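Local coordinates for probable AP endonuclease (African swine fever virus, PDB 6KI3), which repairs DNA as a zinc-dependent endonuclease that cleaves the phosphodiester bond on the 5' side of apurinic or apyrimidinic sites, at residues K45-V49 against A273-R277; G180-A186 against H219-N225; G84-P90 against F101-E105. All coordinates share one frame; numbering follows the deposited sequence.

Interaction 1: residues K45-V49 against A273-R277; sequences KSAQV and AILER. With ZN (zinc ion), chain J; nucleotides of chain C.
Ile274 and Gln48 meet inside the barrel, on two strands that are not paired with each other: 46-49 and 273-275 pass 6.9 Å apart at 55°, and strand 6-10 lies between them in the sheet. Contact is therefore made by side chains projecting inward. The two branches of Ile274 divide the work. CG2 packs on the root of the glutamine, 3.7 Å from Gln48 CB, while CD1 turns the other way to Ser46 and stands 3.3 Å from Ser46 OG, a hydroxyl weakly bonded to Met6 O.

Farther up the barrel Gln48 runs out straight. Its extended chain, with CG anti to the backbone N (chi1 -179°), takes the amide past Ile274 to the metal centre. There Gln48 NE2 donates to Glu276 OE1 over 3.1 Å. The bond reaches the carboxylate from its anti side, 27° out of plane, with the amide and carboxylate planes almost perpendicular. The other end of the amide, OE1, takes the NE2 hydrogen of His223. Glu276 OE2 binds zinc at 2.3 Å and also accepts from Asn225.

Second-shell amides thus meet both carboxylate oxygens of Glu276, OE2 carrying the metal bond as well. Because Gln48 spans Glu276 and His223, it probably helps set the orientation of two zinc ligands beside the 5'-phosphate of the abasic-site analogue.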
loop_
_atom_site.group_PDB
_atom_site.type_symbol
_atom_site.label_atom_id
_atom_site.label_comp_id
_atom_site.label_asym_id
_atom_site.label_seq_id
_atom_site.Cartn_x
_atom_site.Cartn_y
_atom_site.Cartn_z
ATOM N N LYS A 45 -6.210 -9.499 -8.311
ATOM C CA LYS A 45 -5.647 -10.452 -7.368
ATOM C C LYS A 45 -5.441 -9.862 -5.980
ATOM O O LYS A 45 -5.206 -10.620 -5.031
ATOM C CB LYS A 45 -4.312 -10.994 -7.895
ATOM N N SER A 46 -5.525 -8.541 -5.836
ATOM C CA SER A 46 -5.334 -7.888 -4.550
ATOM C C SER A 46 -6.343 -6.756 -4.400
ATOM O O SER A 46 -7.064 -6.404 -5.338
ATOM C CB SER A 46 -3.902 -7.356 -4.394
ATOM O OG SER A 46 -3.632 -6.318 -5.320
ATOM N N ALA A 47 -6.386 -6.193 -3.196
ATOM C CA ALA A 47 -7.253 -5.068 -2.869
ATOM C C ALA A 47 -6.787 -4.479 -1.546
ATOM O O ALA A 47 -6.064 -5.125 -0.781
ATOM C CB ALA A 47 -8.725 -5.486 -2.784
ATOM N N GLN A 48 -7.152 -3.241 -1.304
ATOM C CA GLN A 48 -6.873 -2.533 -0.072
ATOM C C GLN A 48 -8.136 -1.859 0.505
ATOM O O GLN A 48 -8.876 -1.253 -0.198
ATOM C CB GLN A 48 -5.746 -1.538 -0.251
ATOM C CG GLN A 48 -5.384 -0.787 1.005
ATOM C CD GLN A 48 -4.194 0.133 0.826
ATOM O OE1 GLN A 48 -3.077 -0.286 0.890
ATOM N NE2 GLN A 48 -4.454 1.372 0.606
ATOM N N VAL A 49 -8.358 -1.978 1.795
ATOM C CA VAL A 49 -9.537 -1.414 2.437
ATOM C C VAL A 49 -9.148 -0.817 3.783
ATOM O O VAL A 49 -8.107 -1.139 4.358
ATOM C CB VAL A 49 -10.655 -2.464 2.639
ATOM C CG1 VAL A 49 -11.249 -2.888 1.305
ATOM C CG2 VAL A 49 -10.119 -3.670 3.399
ATOM N N ALA A 273 0.589 -5.293 -5.462
ATOM C CA ALA A 273 0.643 -3.938 -5.995
ATOM C C ALA A 273 -0.750 -3.334 -5.928
ATOM O O ALA A 273 -1.696 -3.891 -6.496
ATOM C CB ALA A 273 1.171 -3.927 -7.432
ATOM N N ILE A 274 -0.874 -2.201 -5.241
ATOM C CA ILE A 274 -2.156 -1.548 -5.007
ATOM C C ILE A 274 -2.118 -0.159 -5.628
ATOM O O ILE A 274 -1.210 0.629 -5.344
ATOM C CB ILE A 274 -2.477 -1.457 -3.503
ATOM C CG1 ILE A 274 -2.417 -2.841 -2.852
ATOM C CG2 ILE A 274 -3.840 -0.819 -3.291
ATOM C CD1 ILE A 274 -3.519 -3.774 -3.291
ATOM N N LEU A 275 -3.104 0.135 -6.473
ATOM C CA LEU A 275 -3.300 1.480 -7.000
ATOM C C LEU A 275 -4.252 2.235 -6.083
ATOM O O LEU A 275 -5.322 1.726 -5.736
ATOM C CB LEU A 275 -3.859 1.442 -8.425
ATOM C CG LEU A 275 -2.953 1.009 -9.584
ATOM C CD1 LEU A 275 -2.687 -0.492 -9.579
ATOM C CD2 LEU A 275 -3.557 1.441 -10.913
ATOM N N GLU A 276 -3.865 3.442 -5.689
ATOM C CA GLU A 276 -4.643 4.245 -4.747
ATOM C C GLU A 276 -5.171 5.478 -5.477
ATOM O O GLU A 276 -4.533 6.532 -5.493
ATOM C CB GLU A 276 -3.794 4.624 -3.537
ATOM C CG GLU A 276 -3.078 3.444 -2.901
ATOM C CD GLU A 276 -2.247 3.846 -1.700
ATOM O OE1 GLU A 276 -2.722 3.670 -0.557
ATOM O OE2 GLU A 276 -1.120 4.347 -1.900
ATOM N N ARG A 277 -6.362 5.364 -6.009
ATOM C CA ARG A 277 -6.971 6.454 -6.705
ATOM C C ARG A 277 -8.195 6.953 -6.031
ATOM O O ARG A 277 -9.022 6.206 -5.677
ATOM C CB ARG A 277 -7.398 6.058 -8.092
ATOM C CG ARG A 277 -6.313 5.752 -9.056
ATOM C CD ARG A 277 -5.341 6.852 -9.331
ATOM N NE ARG A 277 -4.202 6.140 -9.802
ATOM C CZ ARG A 277 -3.243 5.694 -9.035
ATOM N NH1 ARG A 277 -3.204 5.979 -7.775
ATOM N NH2 ARG A 277 -2.294 5.006 -9.553
HETATM ZN ZN ZN J . 0.037 4.769 0.025
ATOM O "O5'" 3DR C 1 -2.869 7.137 0.482
ATOM P P 3DR C 1 -1.440 7.471 1.141
ATOM O OP1 3DR C 1 -1.516 6.835 2.507
ATOM O OP2 3DR C 1 -0.463 6.819 0.196
ATOM O OP3 3DR C 1 -1.385 8.979 1.170
ATOM C "C2'" 3DR C 1 -6.915 5.382 0.567
ATOM C "C5'" 3DR C 1 -4.072 7.211 1.244
ATOM C "C4'" 3DR C 1 -5.250 7.105 0.284
ATOM O "O4'" 3DR C 1 -4.995 6.057 -0.652
ATOM C "C1'" 3DR C 1 -6.071 5.117 -0.672
ATOM C "C3'" 3DR C 1 -6.548 6.785 1.004
ATOM O "O3'" 3DR C 1 -7.563 7.684 0.554
#

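Interaction 2: residues G180-A186 against H219-N225; sequences GLCIDTA and HIMFHLN. With ZN (zinc ion), chain J.
The zinc site at the C-terminal mouth of the barrel is built partly on this pair of parallel strands, 180-184 and 220-223, where Asp184 and His223 are bridge partners in register. Asp184 OD2 binds the zinc ion at 2.1 Å and His223 ND1 at 2.3 Å; Glu147, Glu276 and a DNA phosphate complete its shell. The carboxylate and imidazole planes stand 87° apart, and the aspartate oxygen lies at the edge of the ring.

Beneath the metal, Cys182 extends its sulfur with SG anti to the backbone N (chi1 -179°), which sets it over the middle of the His223 ring, 3.4 Å from the centroid. With sulfur against one face, zinc at ND1 and Gln48 at NE2, the imidazole is probably limited in both tilt and rotation. Asn225 ND2 donates to Asp184 OD1 over 3.2 Å, on the syn side but 30° out of the carboxylate plane, and bonds Glu276 as well, tying two ligands together.

The opposite face of the sheet is apolar: Ile183 and Phe222 run alongside each other, CD1 of the isoleucine 3.7 Å from CE2 of the phenylalanine, beneath helices 198-209 and 258-269. Four backbone bonds hold the strands in register from Leu181 to His223. Beyond them Thr185 N reaches His223 O, and Thr185 OG1 donates to Asn225 O over 2.7 Å. Asp184 is also the N-cap of helix 185-190, its OD1 accepting weakly from Ala186 N.

Active-site residues at the C-terminal ends of adjacent parallel strands, with apolar side chains turned to the outer helices, are typical of TIM barrels; the zinc cluster is of the endonuclease IV type.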
loop_
_atom_site.group_PDB
_atom_site.type_symbol
_atom_site.label_atom_id
_atom_site.label_comp_id
_atom_site.label_asym_id
_atom_site.label_seq_id
_atom_site.Cartn_x
_atom_site.Cartn_y
_atom_site.Cartn_z
ATOM N N GLY A 180 7.013 -5.799 7.461
ATOM C CA GLY A 180 7.222 -5.684 6.034
ATOM C C GLY A 180 7.428 -4.237 5.624
ATOM O O GLY A 180 7.397 -3.323 6.450
ATOM N N LEU A 181 7.639 -4.056 4.323
ATOM C CA LEU A 181 7.874 -2.746 3.731
ATOM C C LEU A 181 6.836 -2.487 2.651
ATOM O O LEU A 181 6.571 -3.359 1.817
ATOM C CB LEU A 181 9.285 -2.656 3.139
ATOM C CG LEU A 181 9.570 -1.464 2.223
ATOM C CD1 LEU A 181 9.541 -0.161 3.004
ATOM C CD2 LEU A 181 10.904 -1.638 1.510
ATOM N N CYS A 182 6.249 -1.294 2.674
ATOM C CA CYS A 182 5.340 -0.838 1.631
ATOM C C CYS A 182 5.983 0.345 0.922
ATOM O O CYS A 182 6.237 1.383 1.543
ATOM C CB CYS A 182 3.980 -0.449 2.207
ATOM S SG CYS A 182 2.788 0.090 0.959
ATOM N N ILE A 183 6.248 0.187 -0.369
ATOM C CA ILE A 183 6.908 1.211 -1.169
ATOM C C ILE A 183 5.833 1.952 -1.952
ATOM O O ILE A 183 5.258 1.413 -2.905
ATOM C CB ILE A 183 7.963 0.604 -2.102
ATOM C CG1 ILE A 183 9.064 -0.074 -1.285
ATOM C CG2 ILE A 183 8.556 1.674 -3.007
ATOM C CD1 ILE A 183 10.076 -0.810 -2.130
ATOM N N ASP A 184 5.554 3.190 -1.549
ATOM C CA ASP A 184 4.629 4.062 -2.262
ATOM C C ASP A 184 5.455 4.944 -3.192
ATOM O O ASP A 184 6.212 5.807 -2.732
ATOM C CB ASP A 184 3.797 4.894 -1.288
ATOM C CG ASP A 184 2.589 5.535 -1.947
ATOM O OD1 ASP A 184 2.735 6.101 -3.051
ATOM O OD2 ASP A 184 1.487 5.465 -1.363
ATOM N N THR A 185 5.308 4.723 -4.501
ATOM C CA THR A 185 6.149 5.415 -5.474
ATOM C C THR A 185 5.910 6.921 -5.455
ATOM O O THR A 185 6.849 7.707 -5.622
ATOM C CB THR A 185 5.905 4.853 -6.876
ATOM O OG1 THR A 185 4.514 4.966 -7.204
ATOM C CG2 THR A 185 6.320 3.391 -6.942
ATOM N N ALA A 186 4.659 7.343 -5.255
ATOM C CA ALA A 186 4.363 8.768 -5.167
ATOM C C ALA A 186 5.012 9.420 -3.954
ATOM O O ALA A 186 5.251 10.632 -3.970
ATOM C CB ALA A 186 2.851 8.993 -5.126
ATOM N N HIS A 219 8.386 -9.876 1.915
ATOM C CA HIS A 219 7.761 -8.927 2.829
ATOM C C HIS A 219 7.745 -7.516 2.249
ATOM O O HIS A 219 7.901 -6.529 2.970
ATOM C CB HIS A 219 8.471 -8.933 4.181
ATOM C CG HIS A 219 8.195 -10.152 5.004
ATOM N ND1 HIS A 219 8.506 -11.426 4.579
ATOM C CD2 HIS A 219 7.640 -10.291 6.232
ATOM C CE1 HIS A 219 8.152 -12.297 5.508
ATOM N NE2 HIS A 219 7.624 -11.634 6.520
ATOM N N ILE A 220 7.559 -7.403 0.935
ATOM C CA ILE A 220 7.540 -6.116 0.249
ATOM C C ILE A 220 6.263 -6.020 -0.574
ATOM O O ILE A 220 5.948 -6.931 -1.347
ATOM C CB ILE A 220 8.777 -5.924 -0.649
ATOM C CG1 ILE A 220 10.049 -5.832 0.198
ATOM C CG2 ILE A 220 8.622 -4.682 -1.512
ATOM C CD1 ILE A 220 11.309 -5.573 -0.609
ATOM N N MET A 221 5.527 -4.922 -0.398
ATOM C CA MET A 221 4.354 -4.610 -1.201
ATOM C C MET A 221 4.514 -3.211 -1.782
ATOM O O MET A 221 5.377 -2.436 -1.362
ATOM C CB MET A 221 3.061 -4.705 -0.379
ATOM C CG MET A 221 2.910 -3.618 0.668
ATOM S SD MET A 221 1.285 -3.640 1.443
ATOM C CE MET A 221 0.257 -3.078 0.089
ATOM N N PHE A 222 3.666 -2.882 -2.756
ATOM C CA PHE A 222 3.818 -1.648 -3.513
ATOM C C PHE A 222 2.501 -0.896 -3.632
ATOM O O PHE A 222 1.435 -1.498 -3.794
ATOM C CB PHE A 222 4.364 -1.925 -4.915
ATOM C CG PHE A 222 5.828 -2.228 -4.939
ATOM C CD1 PHE A 222 6.282 -3.525 -4.786
ATOM C CD2 PHE A 222 6.754 -1.211 -5.108
ATOM C CE1 PHE A 222 7.630 -3.804 -4.804
ATOM C CE2 PHE A 222 8.106 -1.484 -5.128
ATOM C CZ PHE A 222 8.545 -2.783 -4.975
ATOM N N HIS A 223 2.597 0.429 -3.553
ATOM C CA HIS A 223 1.527 1.344 -3.931
ATOM C C HIS A 223 1.946 2.006 -5.239
ATOM O O HIS A 223 2.842 2.856 -5.248
ATOM C CB HIS A 223 1.275 2.386 -2.844
ATOM C CG HIS A 223 0.624 1.838 -1.613
ATOM N ND1 HIS A 223 0.569 2.538 -0.427
ATOM C CD2 HIS A 223 -0.008 0.663 -1.385
ATOM C CE1 HIS A 223 -0.064 1.816 0.479
ATOM N NE2 HIS A 223 -0.424 0.674 -0.076
ATOM N N LEU A 224 1.313 1.606 -6.341
ATOM C CA LEU A 224 1.658 2.118 -7.668
ATOM C C LEU A 224 0.880 3.406 -7.904
ATOM O O LEU A 224 -0.246 3.396 -8.403
ATOM C CB LEU A 224 1.364 1.080 -8.744
ATOM C CG LEU A 224 2.140 -0.234 -8.654
ATOM C CD1 LEU A 224 1.927 -1.072 -9.907
ATOM C CD2 LEU A 224 3.620 0.029 -8.422
ATOM N N ASN A 225 1.495 4.532 -7.549
ATOM C CA ASN A 225 0.858 5.837 -7.657
ATOM C C ASN A 225 1.771 6.798 -8.398
ATOM O O ASN A 225 2.944 6.950 -8.038
ATOM C CB ASN A 225 0.522 6.413 -6.276
ATOM C CG ASN A 225 -0.377 5.505 -5.464
ATOM O OD1 ASN A 225 -1.252 4.831 -6.006
ATOM N ND2 ASN A 225 -0.166 5.487 -4.153
HETATM ZN ZN ZN J . 0.037 4.769 0.025
#

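Interaction 3: residues G84-P90 against F101-E105; sequences GTYLDVP and FIQQE. With nucleotides of chain D; nucleotides of chain B; nucleotides of chain C.
Asp88 is the residue of the 84-90 loop that presses most heavily on helix 96-112, meeting Ile102, Glu105 and Phe101. It slides past Ile102 in the opposite direction, with Asp88 OD1 3.5 Å from Ile102 CG1, while CD1 of the isoleucine continues to the proline ring and rests 3.6 Å from Pro90 CG. The same carboxylate oxygen lies at the edge of the Phe101 ring, near its plane, and the methyl CG2 of Thr85 touches that edge 3.7 Å from Phe101 CE2.

Two acids face each other here. Asp88 OD2 and Glu105 OE1 approach to 2.8 Å from opposite directions, their carboxylate planes 55° apart. Both are acceptors if ionised, and in this buried setting such proximity would be expected to raise a pKa, so a shared proton is possible though it cannot be located. Glu105 OE2 is buried by the contact and has no polar partner in the model.

The loop's own turns position Asp88. Residues Thr85 to Asp88 form a type I beta turn, in which Thr85 OG1, lying between the backbone N and the carbonyl carbon (chi1 75°), accepts from Leu87 N over 3.3 Å as an ST turn. Thr85 N in turn gives a weak bond to Asp88 OD2. On the barrel side of the helix, Ile102 also packs on Leu117 and Leu119 of strand 116-120.

On the DNA side, one face of the Tyr86 ring lies against cytosine DC9 of chain B, with the base offset toward the ring's rim, and Leu87 CD2 comes within 3.4 Å of C8 of guanine DG10 of chain D. This is a DNA-contacting beta-alpha loop, leading from strand 79-83 into the following helix, at the catalytic end of a TIM barrel.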
loop_
_atom_site.group_PDB
_atom_site.type_symbol
_atom_site.label_atom_id
_atom_site.label_comp_id
_atom_site.label_asym_id
_atom_site.label_seq_id
_atom_site.Cartn_x
_atom_site.Cartn_y
_atom_site.Cartn_z
ATOM N N GLY A 84 -4.027 1.093 7.828
ATOM C CA GLY A 84 -4.300 1.596 9.155
ATOM C C GLY A 84 -4.838 3.012 9.129
ATOM O O GLY A 84 -4.737 3.735 8.136
ATOM N N THR A 85 -5.435 3.410 10.248
ATOM C CA THR A 85 -5.914 4.775 10.376
ATOM C C THR A 85 -4.737 5.743 10.420
ATOM O O THR A 85 -3.587 5.360 10.653
ATOM C CB THR A 85 -6.763 4.940 11.636
ATOM O OG1 THR A 85 -5.909 4.958 12.787
ATOM C CG2 THR A 85 -7.749 3.792 11.766
ATOM N N TYR A 86 -5.039 7.021 10.192
ATOM C CA TYR A 86 -4.007 8.044 10.271
ATOM C C TYR A 86 -3.568 8.319 11.703
ATOM O O TYR A 86 -2.561 9.007 11.902
ATOM C CB TYR A 86 -4.502 9.332 9.610
ATOM C CG TYR A 86 -4.868 9.154 8.154
ATOM C CD1 TYR A 86 -4.192 8.237 7.359
ATOM C CD2 TYR A 86 -5.895 9.889 7.577
ATOM C CE1 TYR A 86 -4.522 8.063 6.031
ATOM C CE2 TYR A 86 -6.232 9.722 6.247
ATOM C CZ TYR A 86 -5.541 8.807 5.479
ATOM O OH TYR A 86 -5.866 8.629 4.154
ATOM N N LEU A 87 -4.288 7.795 12.693
ATOM C CA LEU A 87 -3.936 7.960 14.096
ATOM C C LEU A 87 -3.064 6.827 14.622
ATOM O O LEU A 87 -2.729 6.825 15.810
ATOM C CB LEU A 87 -5.201 8.059 14.957
ATOM C CG LEU A 87 -6.435 8.760 14.383
ATOM C CD1 LEU A 87 -7.582 8.714 15.382
ATOM C CD2 LEU A 87 -6.126 10.191 13.994
ATOM N N ASP A 88 -2.697 5.866 13.772
ATOM C CA ASP A 88 -1.912 4.705 14.195
ATOM C C ASP A 88 -0.425 5.063 14.195
ATOM O O ASP A 88 0.374 4.585 13.387
ATOM C CB ASP A 88 -2.201 3.511 13.295
ATOM C CG ASP A 88 -3.611 2.981 13.462
ATOM O OD1 ASP A 88 -4.215 3.214 14.531
ATOM O OD2 ASP A 88 -4.114 2.326 12.525
ATOM N N VAL A 89 -0.059 5.926 15.137
ATOM C CA VAL A 89 1.326 6.354 15.305
ATOM C C VAL A 89 1.860 5.736 16.593
ATOM O O VAL A 89 1.713 6.329 17.670
ATOM C CB VAL A 89 1.439 7.887 15.327
ATOM C CG1 VAL A 89 2.890 8.316 15.183
ATOM C CG2 VAL A 89 0.581 8.497 14.225
ATOM N N PRO A 90 2.484 4.555 16.531
ATOM C CA PRO A 90 2.878 3.866 17.771
ATOM C C PRO A 90 4.001 4.552 18.528
ATOM O O PRO A 90 4.214 4.231 19.703
ATOM C CB PRO A 90 3.315 2.474 17.283
ATOM C CG PRO A 90 2.854 2.379 15.853
ATOM C CD PRO A 90 2.826 3.774 15.332
ATOM N N PHE A 101 -5.195 0.363 19.968
ATOM C CA PHE A 101 -6.110 0.347 18.830
ATOM C C PHE A 101 -5.524 -0.436 17.661
ATOM O O PHE A 101 -6.245 -1.173 16.977
ATOM C CB PHE A 101 -6.446 1.776 18.407
ATOM C CG PHE A 101 -7.525 1.859 17.368
ATOM C CD1 PHE A 101 -8.858 1.792 17.733
ATOM C CD2 PHE A 101 -7.207 2.002 16.027
ATOM C CE1 PHE A 101 -9.856 1.864 16.780
ATOM C CE2 PHE A 101 -8.200 2.077 15.070
ATOM C CZ PHE A 101 -9.527 2.009 15.448
ATOM N N ILE A 102 -4.219 -0.287 17.416
ATOM C CA ILE A 102 -3.555 -1.087 16.391
ATOM C C ILE A 102 -3.653 -2.568 16.725
ATOM O O ILE A 102 -3.766 -3.412 15.828
ATOM C CB ILE A 102 -2.087 -0.638 16.237
ATOM C CG1 ILE A 102 -2.022 0.835 15.833
ATOM C CG2 ILE A 102 -1.356 -1.504 15.217
ATOM C CD1 ILE A 102 -0.616 1.373 15.743
ATOM N N GLN A 103 -3.631 -2.908 18.017
ATOM C CA GLN A 103 -3.740 -4.306 18.414
ATOM C C GLN A 103 -5.094 -4.894 18.041
ATOM O O GLN A 103 -5.178 -6.078 17.692
ATOM C CB GLN A 103 -3.495 -4.445 19.916
ATOM C CG GLN A 103 -3.117 -5.850 20.344
ATOM C CD GLN A 103 -1.819 -6.316 19.713
ATOM O OE1 GLN A 103 -0.897 -5.528 19.507
ATOM N NE2 GLN A 103 -1.743 -7.605 19.399
ATOM N N GLN A 104 -6.130 -4.070 18.086
ATOM C CA GLN A 104 -7.458 -4.481 17.685
ATOM C C GLN A 104 -7.542 -4.770 16.200
ATOM O O GLN A 104 -8.077 -5.750 15.812
ATOM C CB GLN A 104 -8.491 -3.431 18.054
ATOM C CG GLN A 104 -8.400 -2.947 19.472
ATOM C CD GLN A 104 -9.424 -1.910 19.819
ATOM O OE1 GLN A 104 -9.108 -0.915 20.453
ATOM N NE2 GLN A 104 -10.665 -2.136 19.423
ATOM N N GLU A 105 -6.962 -3.904 15.394
ATOM C CA GLU A 105 -6.958 -4.064 13.943
ATOM C C GLU A 105 -6.203 -5.320 13.529
ATOM O O GLU A 105 -6.677 -6.095 12.690
ATOM C CB GLU A 105 -6.348 -2.827 13.283
ATOM C CG GLU A 105 -7.245 -1.600 13.296
ATOM C CD GLU A 105 -6.532 -0.358 12.801
ATOM O OE1 GLU A 105 -5.654 0.152 13.529
ATOM O OE2 GLU A 105 -6.840 0.103 11.682
ATOM P P DG D 10 -4.303 12.963 17.981
ATOM O OP1 DG D 10 -3.101 13.327 18.764
ATOM O OP2 DG D 10 -5.154 14.025 17.401
ATOM O "O5'" DG D 10 -3.863 11.986 16.797
ATOM C "C5'" DG D 10 -3.026 10.871 17.072
ATOM C "C4'" DG D 10 -1.820 10.858 16.151
ATOM O "O4'" DG D 10 -2.261 10.819 14.771
ATOM C "C3'" DG D 10 -0.904 12.069 16.259
ATOM O "O3'" DG D 10 0.435 11.678 15.996
ATOM C "C2'" DG D 10 -1.442 13.000 15.176
ATOM C "C1'" DG D 10 -1.896 12.014 14.104
ATOM N N9 DG D 10 -3.052 12.474 13.337
ATOM C C8 DG D 10 -4.238 12.957 13.835
ATOM N N7 DG D 10 -5.096 13.283 12.909
ATOM C C5 DG D 10 -4.438 12.999 11.720
ATOM C C6 DG D 10 -4.871 13.148 10.381
ATOM O O6 DG D 10 -5.956 13.577 9.967
ATOM N N1 DG D 10 -3.893 12.740 9.475
ATOM C C2 DG D 10 -2.656 12.250 9.822
ATOM N N2 DG D 10 -1.848 11.908 8.808
ATOM N N3 DG D 10 -2.240 12.103 11.072
ATOM C C4 DG D 10 -3.179 12.497 11.965
ATOM P P DC B 9 -5.744 14.596 -0.841
ATOM O OP1 DC B 9 -5.275 14.278 -2.170
ATOM O OP2 DC B 9 -7.162 14.640 -0.580
ATOM O "O5'" DC B 9 -5.064 13.564 0.134
ATOM C "C5'" DC B 9 -3.681 13.318 -0.008
ATOM C "C4'" DC B 9 -3.169 12.419 1.086
ATOM O "O4'" DC B 9 -3.225 13.102 2.341
ATOM C "C3'" DC B 9 -3.948 11.136 1.305
ATOM O "O3'" DC B 9 -3.356 10.114 0.521
ATOM C "C2'" DC B 9 -3.699 10.840 2.770
ATOM C "C1'" DC B 9 -3.241 12.161 3.377
ATOM N N1 DC B 9 -4.144 12.655 4.398
ATOM C C2 DC B 9 -3.780 12.564 5.737
ATOM O O2 DC B 9 -2.684 12.084 6.024
ATOM N N3 DC B 9 -4.617 13.030 6.680
ATOM C C4 DC B 9 -5.792 13.545 6.329
ATOM N N4 DC B 9 -6.598 13.963 7.293
ATOM C C5 DC B 9 -6.194 13.646 4.971
ATOM C C6 DC B 9 -5.351 13.185 4.047
ATOM P P DC C 2 -7.969 8.965 1.435
ATOM O OP1 DC C 2 -8.604 9.940 0.521
ATOM O OP2 DC C 2 -6.791 9.359 2.241
ATOM O "O5'" DC C 2 -9.075 8.408 2.443
ATOM C "C5'" DC C 2 -10.345 8.009 1.953
ATOM C "C4'" DC C 2 -11.119 7.270 3.027
ATOM O "O4'" DC C 2 -11.412 8.174 4.124
ATOM C "C3'" DC C 2 -12.459 6.700 2.586
ATOM O "O3'" DC C 2 -12.713 5.500 3.301
ATOM C "C2'" DC C 2 -13.435 7.811 2.970
ATOM C "C1'" DC C 2 -12.810 8.351 4.252
ATOM N N1 DC C 2 -13.074 9.799 4.481
ATOM C C2 DC C 2 -13.287 10.269 5.783
ATOM O O2 DC C 2 -13.259 9.468 6.725
ATOM N N3 DC C 2 -13.518 11.591 5.973
ATOM C C4 DC C 2 -13.539 12.423 4.931
ATOM N N4 DC C 2 -13.772 13.719 5.169
ATOM C C5 DC C 2 -13.321 11.965 3.598
ATOM C C6 DC C 2 -13.094 10.659 3.422
#

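All three contacts are buried, but they occupy different depths of one barrel. Interactions 1 and 2 lie near its centre and share the sheet: strands 272-275 and 220-227 are neighbours, Ile274 N probably hydrogen-bonds Phe222 O, and both contacts touch the same zinc ion. Interaction 2 joins paired strands through backbone bonds, whereas interaction 1 spans the interior between strands not paired with each other, through side chains. Interaction 3 sits about 19 Å from the centres of both and touches neither; it fastens a DNA-facing loop to an outer helix through apolar packing and a close pair of acids. All three lie close to the DNA, but only the first two hold metal ligands.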